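Local coordinates for N-acetylmuramoyl-L-alanine amidase domain-containing protein SAOUHSC_02979 (Staphylococcus aureus, PDB 5T1Q) that is a probable secreted amidase; this C-terminal part of the longer protein holds glucosaminidase-like and CHAP domains, at residues 270-282 and 300-314. Residues are numbered along the deposited sequence; the frame is centred on the assembly and turned at random.
Sequences GDLGDAHNWNNRA and VFEAGQFGADQHYGH. With NA (sodium ion), chain E; NA (sodium ion), chain F.
The side chains of N279 and E302 cross at about a right angle beside a sodium ion that ties the two segments together. The amide ND2 of N279 gives E302 OE2 a nearly straight hydrogen bond (2.8 Å, 174° at the hydrogen), with OE2 lying in the amide plane but met from above the plane of its own carboxylate. The other ends of both groups turn to the metal: N279 OD1 binds sodium at 2.5 Å and E302 OE1 at 2.6 Å. With CG held between the backbone N and the carbonyl carbon (chi1 60°), the N279 amide can serve both partners. The backbone O of H276, N280 OD1 and two waters complete the six ligands, and ND2 is also hydrogen-bonded to S354.

The backbone N of H276, whose O binds the ion, donates to Y312 O (2.9 Å). H311 O sits 3.3 Å above one face of the H276 ring and N277 CG over the opposite face, both toward the rim; a water on E302 OE1 and A303 N bonds weakly to its ND1. Farther out, the D274 carboxylate comes obliquely to the CD1-CE1 bond of Y312, OD2 3.2 Å from CE1, with the two planes 60° apart; OD1 is bonded to S21, while K17 makes a cation-pi contact with Y312. V300 packs CG2 on W278 CB (3.8 Å) and brings CG1 near A275 O.

In the second shell, Q305 OE1 accepts from E302 N within the E302-Q305 type II turn, and D309 OD1 accepts from H311 N, an Asx turn, and from Y312 N, an Asx motif. A275 CB packs on the backbone of H314, whose NE2 is hydrogen-bonded to E331; A275 and H314 both touch C253, consistent with the Cys-His-Glu active site of a CHAP domain, to which segment 300-314 contributes H314.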
loop_
_atom_site.group_PDB
_atom_site.type_symbol
_atom_site.label_atom_id
_atom_site.label_comp_id
_atom_site.label_asym_id
_atom_site.label_seq_id
_atom_site.Cartn_x
_atom_site.Cartn_y
_atom_site.Cartn_z
ATOM N N GLY A 270 -13.824 12.139 -10.125
ATOM C CA GLY A 270 -12.481 11.667 -10.411
ATOM C C GLY A 270 -11.660 12.557 -11.313
ATOM O O GLY A 270 -10.507 12.210 -11.622
ATOM N N ASP A 271 -12.226 13.709 -11.700
ATOM C CA ASP A 271 -11.591 14.640 -12.623
ATOM C C ASP A 271 -11.008 15.893 -11.943
ATOM O O ASP A 271 -10.726 16.889 -12.618
ATOM C CB ASP A 271 -12.604 15.065 -13.711
ATOM C CG ASP A 271 -13.652 16.124 -13.212
ATOM O OD1 ASP A 271 -13.968 16.195 -11.993
ATOM O OD2 ASP A 271 -14.160 16.895 -14.055
ATOM N N LEU A 272 -10.819 15.853 -10.627
ATOM C CA LEU A 272 -10.313 17.034 -9.926
ATOM C C LEU A 272 -8.791 17.224 -10.041
ATOM O O LEU A 272 -8.271 18.252 -9.611
ATOM C CB LEU A 272 -10.768 17.035 -8.462
ATOM C CG LEU A 272 -12.291 17.030 -8.203
ATOM C CD1 LEU A 272 -12.559 17.057 -6.721
ATOM C CD2 LEU A 272 -13.043 18.174 -8.858
ATOM N N GLY A 273 -8.087 16.247 -10.614
ATOM C CA GLY A 273 -6.632 16.346 -10.810
ATOM C C GLY A 273 -5.822 16.286 -9.517
ATOM O O GLY A 273 -6.245 15.667 -8.533
ATOM N N ASP A 274 -4.639 16.902 -9.529
ATOM C CA ASP A 274 -3.788 16.937 -8.334
ATOM C C ASP A 274 -4.484 17.682 -7.206
ATOM O O ASP A 274 -5.317 18.548 -7.448
ATOM C CB ASP A 274 -2.446 17.586 -8.630
ATOM C CG ASP A 274 -1.686 16.873 -9.739
ATOM O OD1 ASP A 274 -1.836 15.636 -9.892
ATOM O OD2 ASP A 274 -0.947 17.560 -10.456
ATOM N N ALA A 275 -4.080 17.370 -5.982
ATOM C CA ALA A 275 -4.721 17.893 -4.791
ATOM C C ALA A 275 -5.037 19.391 -4.766
ATOM O O ALA A 275 -6.153 19.771 -4.443
ATOM C CB ALA A 275 -3.898 17.525 -3.563
ATOM N N HIS A 276 -4.064 20.235 -5.098
ATOM C CA HIS A 276 -4.278 21.670 -5.011
ATOM C C HIS A 276 -5.367 22.192 -5.940
ATOM O O HIS A 276 -5.897 23.281 -5.696
ATOM C CB HIS A 276 -2.976 22.450 -5.252
ATOM C CG HIS A 276 -2.484 22.377 -6.650
ATOM N ND1 HIS A 276 -2.570 23.443 -7.512
ATOM C CD2 HIS A 276 -1.946 21.356 -7.361
ATOM C CE1 HIS A 276 -2.079 23.093 -8.689
ATOM N NE2 HIS A 276 -1.713 21.827 -8.631
ATOM N N ASN A 277 -5.659 21.459 -7.022
ATOM C CA ASN A 277 -6.714 21.857 -7.936
ATOM C C ASN A 277 -8.093 21.434 -7.485
ATOM O O ASN A 277 -9.065 21.779 -8.132
ATOM C CB ASN A 277 -6.486 21.267 -9.332
ATOM C CG ASN A 277 -5.473 22.039 -10.135
ATOM O OD1 ASN A 277 -5.418 23.264 -10.073
ATOM N ND2 ASN A 277 -4.701 21.326 -10.943
ATOM N N TRP A 278 -8.190 20.690 -6.390
ATOM C CA TRP A 278 -9.498 20.197 -5.950
ATOM C C TRP A 278 -10.506 21.287 -5.597
ATOM O O TRP A 278 -11.660 21.213 -6.013
ATOM C CB TRP A 278 -9.334 19.219 -4.787
ATOM C CG TRP A 278 -8.996 17.814 -5.226
ATOM C CD1 TRP A 278 -8.147 17.443 -6.216
ATOM C CD2 TRP A 278 -9.438 16.606 -4.605
ATOM N NE1 TRP A 278 -8.086 16.057 -6.299
ATOM C CE2 TRP A 278 -8.856 15.529 -5.306
ATOM C CE3 TRP A 278 -10.275 16.327 -3.517
ATOM C CZ2 TRP A 278 -9.093 14.200 -4.970
ATOM C CZ3 TRP A 278 -10.530 14.998 -3.197
ATOM C CH2 TRP A 278 -9.938 13.957 -3.917
ATOM N N ASN A 279 -10.064 22.306 -4.853
ATOM C CA ASN A 279 -10.982 23.353 -4.416
ATOM C C ASN A 279 -11.536 24.210 -5.562
ATOM O O ASN A 279 -12.741 24.432 -5.629
ATOM C CB ASN A 279 -10.401 24.199 -3.259
ATOM C CG ASN A 279 -9.110 24.896 -3.616
ATOM O OD1 ASN A 279 -8.386 24.482 -4.535
ATOM N ND2 ASN A 279 -8.792 25.944 -2.881
ATOM N N ASN A 280 -10.668 24.692 -6.449
ATOM C CA ASN A 280 -11.114 25.511 -7.596
ATOM C C ASN A 280 -11.899 24.654 -8.618
ATOM O O ASN A 280 -12.906 25.090 -9.139
ATOM C CB ASN A 280 -9.953 26.251 -8.276
ATOM C CG ASN A 280 -8.747 25.367 -8.492
ATOM O OD1 ASN A 280 -8.076 24.975 -7.523
ATOM N ND2 ASN A 280 -8.447 25.053 -9.738
ATOM N N ARG A 281 -11.461 23.431 -8.891
ATOM C CA ARG A 281 -12.228 22.609 -9.810
ATOM C C ARG A 281 -13.577 22.205 -9.212
ATOM O O ARG A 281 -14.582 22.249 -9.912
ATOM C CB ARG A 281 -11.459 21.377 -10.251
ATOM C CG ARG A 281 -10.288 21.695 -11.169
ATOM C CD ARG A 281 -9.778 20.445 -11.856
ATOM N NE ARG A 281 -8.563 20.715 -12.608
ATOM C CZ ARG A 281 -7.875 19.807 -13.288
ATOM N NH1 ARG A 281 -8.283 18.529 -13.364
ATOM N NH2 ARG A 281 -6.770 20.179 -13.915
ATOM N N ALA A 282 -13.599 21.829 -7.928
ATOM C CA ALA A 282 -14.833 21.391 -7.263
ATOM C C ALA A 282 -15.852 22.503 -7.270
ATOM O O ALA A 282 -17.029 22.273 -7.541
ATOM C CB ALA A 282 -14.567 20.941 -5.830
ATOM N N VAL A 300 -8.496 20.937 1.552
ATOM C CA VAL A 300 -7.435 21.184 0.603
ATOM C C VAL A 300 -6.396 22.199 1.083
ATOM O O VAL A 300 -6.748 23.254 1.617
ATOM C CB VAL A 300 -8.029 21.691 -0.710
ATOM C CG1 VAL A 300 -6.923 22.013 -1.714
ATOM C CG2 VAL A 300 -9.021 20.679 -1.262
ATOM N N PHE A 301 -5.127 21.845 0.837
ATOM C CA PHE A 301 -3.952 22.658 1.084
ATOM C C PHE A 301 -3.441 23.086 -0.296
ATOM O O PHE A 301 -3.125 22.214 -1.134
ATOM C CB PHE A 301 -2.819 21.820 1.718
ATOM C CG PHE A 301 -3.059 21.399 3.148
ATOM C CD1 PHE A 301 -3.909 20.347 3.445
ATOM C CD2 PHE A 301 -2.388 22.027 4.188
ATOM C CE1 PHE A 301 -4.109 19.942 4.759
ATOM C CE2 PHE A 301 -2.592 21.635 5.512
ATOM C CZ PHE A 301 -3.435 20.584 5.796
ATOM N N GLU A 302 -3.318 24.393 -0.539
ATOM C CA GLU A 302 -2.778 24.884 -1.818
ATOM C C GLU A 302 -1.294 24.473 -1.958
ATOM O O GLU A 302 -0.653 24.064 -0.987
ATOM C CB GLU A 302 -2.898 26.418 -1.926
ATOM C CG GLU A 302 -4.327 26.987 -1.872
ATOM C CD GLU A 302 -5.150 26.712 -3.133
ATOM O OE1 GLU A 302 -4.673 26.013 -4.050
ATOM O OE2 GLU A 302 -6.291 27.229 -3.239
ATOM N N ALA A 303 -0.789 24.500 -3.183
ATOM C CA ALA A 303 0.616 24.200 -3.463
ATOM C C ALA A 303 1.519 25.016 -2.525
ATOM O O ALA A 303 1.378 26.218 -2.428
ATOM C CB ALA A 303 0.926 24.540 -4.915
ATOM N N GLY A 304 2.383 24.336 -1.785
ATOM C CA GLY A 304 3.282 24.991 -0.834
ATOM C C GLY A 304 2.664 25.521 0.458
ATOM O O GLY A 304 3.372 26.075 1.270
ATOM N N GLN A 305 1.371 25.337 0.683
ATOM C CA GLN A 305 0.736 25.910 1.876
ATOM C C GLN A 305 0.972 25.122 3.165
ATOM O O GLN A 305 0.633 23.964 3.228
ATOM C CB GLN A 305 -0.760 26.049 1.644
ATOM C CG GLN A 305 -1.530 26.731 2.775
ATOM C CD GLN A 305 -3.004 26.874 2.458
ATOM O OE1 GLN A 305 -3.564 26.100 1.685
ATOM N NE2 GLN A 305 -3.633 27.874 3.036
ATOM N N PHE A 306 1.513 25.785 4.189
ATOM C CA PHE A 306 1.805 25.169 5.514
ATOM C C PHE A 306 2.589 23.850 5.405
ATOM O O PHE A 306 2.236 22.831 6.024
ATOM C CB PHE A 306 0.512 24.937 6.332
ATOM C CG PHE A 306 -0.393 26.143 6.424
ATOM C CD1 PHE A 306 0.122 27.425 6.594
ATOM C CD2 PHE A 306 -1.763 25.981 6.433
ATOM C CE1 PHE A 306 -0.720 28.523 6.695
ATOM C CE2 PHE A 306 -2.611 27.067 6.548
ATOM C CZ PHE A 306 -2.090 28.344 6.678
ATOM N N GLY A 307 3.623 23.865 4.579
ATOM C CA GLY A 307 4.449 22.691 4.348
ATOM C C GLY A 307 3.936 21.695 3.322
ATOM O O GLY A 307 4.597 20.698 3.065
ATOM N N ALA A 308 2.771 21.933 2.729
ATOM C CA ALA A 308 2.245 20.993 1.720
ATOM C C ALA A 308 3.154 20.987 0.487
ATOM O O ALA A 308 3.843 21.957 0.215
ATOM C CB ALA A 308 0.815 21.349 1.328
ATOM N N ASP A 309 3.132 19.893 -0.266
ATOM C CA ASP A 309 3.966 19.770 -1.471
ATOM C C ASP A 309 3.957 21.061 -2.314
ATOM O O ASP A 309 2.884 21.605 -2.653
ATOM C CB ASP A 309 3.504 18.580 -2.298
ATOM C CG ASP A 309 4.493 18.187 -3.364
ATOM O OD1 ASP A 309 4.629 18.905 -4.383
ATOM O OD2 ASP A 309 5.094 17.103 -3.195
ATOM N N GLN A 310 5.159 21.528 -2.646
ATOM C CA GLN A 310 5.364 22.785 -3.383
ATOM C C GLN A 310 4.681 22.893 -4.742
ATOM O O GLN A 310 4.360 24.001 -5.172
ATOM C CB GLN A 310 6.868 23.077 -3.537
ATOM C CG GLN A 310 7.535 23.584 -2.256
ATOM C CD GLN A 310 7.209 25.050 -1.937
ATOM O OE1 GLN A 310 6.856 25.835 -2.826
ATOM N NE2 GLN A 310 7.363 25.432 -0.669
ATOM N N HIS A 311 4.464 21.758 -5.397
ATOM C CA HIS A 311 3.814 21.731 -6.704
ATOM C C HIS A 311 2.391 21.214 -6.616
ATOM O O HIS A 311 1.470 21.834 -7.142
ATOM C CB HIS A 311 4.640 20.881 -7.679
ATOM C CG HIS A 311 3.914 20.492 -8.934
ATOM N ND1 HIS A 311 3.137 21.371 -9.657
ATOM C CD2 HIS A 311 3.923 19.336 -9.640
ATOM C CE1 HIS A 311 2.655 20.760 -10.725
ATOM N NE2 HIS A 311 3.124 19.524 -10.741
ATOM N N TYR A 312 2.204 20.119 -5.892
ATOM C CA TYR A 312 0.893 19.445 -5.836
ATOM C C TYR A 312 -0.042 19.834 -4.705
ATOM O O TYR A 312 -1.220 19.527 -4.774
ATOM C CB TYR A 312 1.057 17.922 -5.760
ATOM C CG TYR A 312 1.701 17.242 -6.946
ATOM C CD1 TYR A 312 1.381 17.601 -8.250
ATOM C CD2 TYR A 312 2.523 16.139 -6.760
ATOM C CE1 TYR A 312 1.936 16.934 -9.334
ATOM C CE2 TYR A 312 3.076 15.462 -7.837
ATOM C CZ TYR A 312 2.782 15.864 -9.119
ATOM O OH TYR A 312 3.341 15.206 -10.191
ATOM N N GLY A 313 0.457 20.474 -3.660
ATOM C CA GLY A 313 -0.381 20.756 -2.507
ATOM C C GLY A 313 -0.729 19.427 -1.842
ATOM O O GLY A 313 -0.017 18.435 -1.991
ATOM N N HIS A 314 -1.855 19.390 -1.163
ATOM C CA HIS A 314 -2.250 18.204 -0.450
ATOM C C HIS A 314 -3.740 18.214 -0.199
ATOM O O HIS A 314 -4.362 19.268 -0.220
ATOM C CB HIS A 314 -1.469 18.160 0.877
ATOM C CG HIS A 314 -1.745 16.954 1.704
ATOM N ND1 HIS A 314 -1.423 15.683 1.283
ATOM C CD2 HIS A 314 -2.272 16.819 2.941
ATOM C CE1 HIS A 314 -1.777 14.810 2.216
ATOM N NE2 HIS A 314 -2.300 15.473 3.228
HETATM NA NA NA E . -6.500 25.388 -5.836
HETATM NA NA NA F . 1.470 20.308 5.719
HETATM O O HOH W 1 -2.141 25.863 -5.296
HETATM O O HOH W 2 -4.857 25.666 -7.389
HETATM O O HOH W 3 -7.122 27.855 -5.507
HETATM O O HOH W 4 1.069 18.104 4.107
HETATM O O HOH W 5 3.038 18.739 6.502
#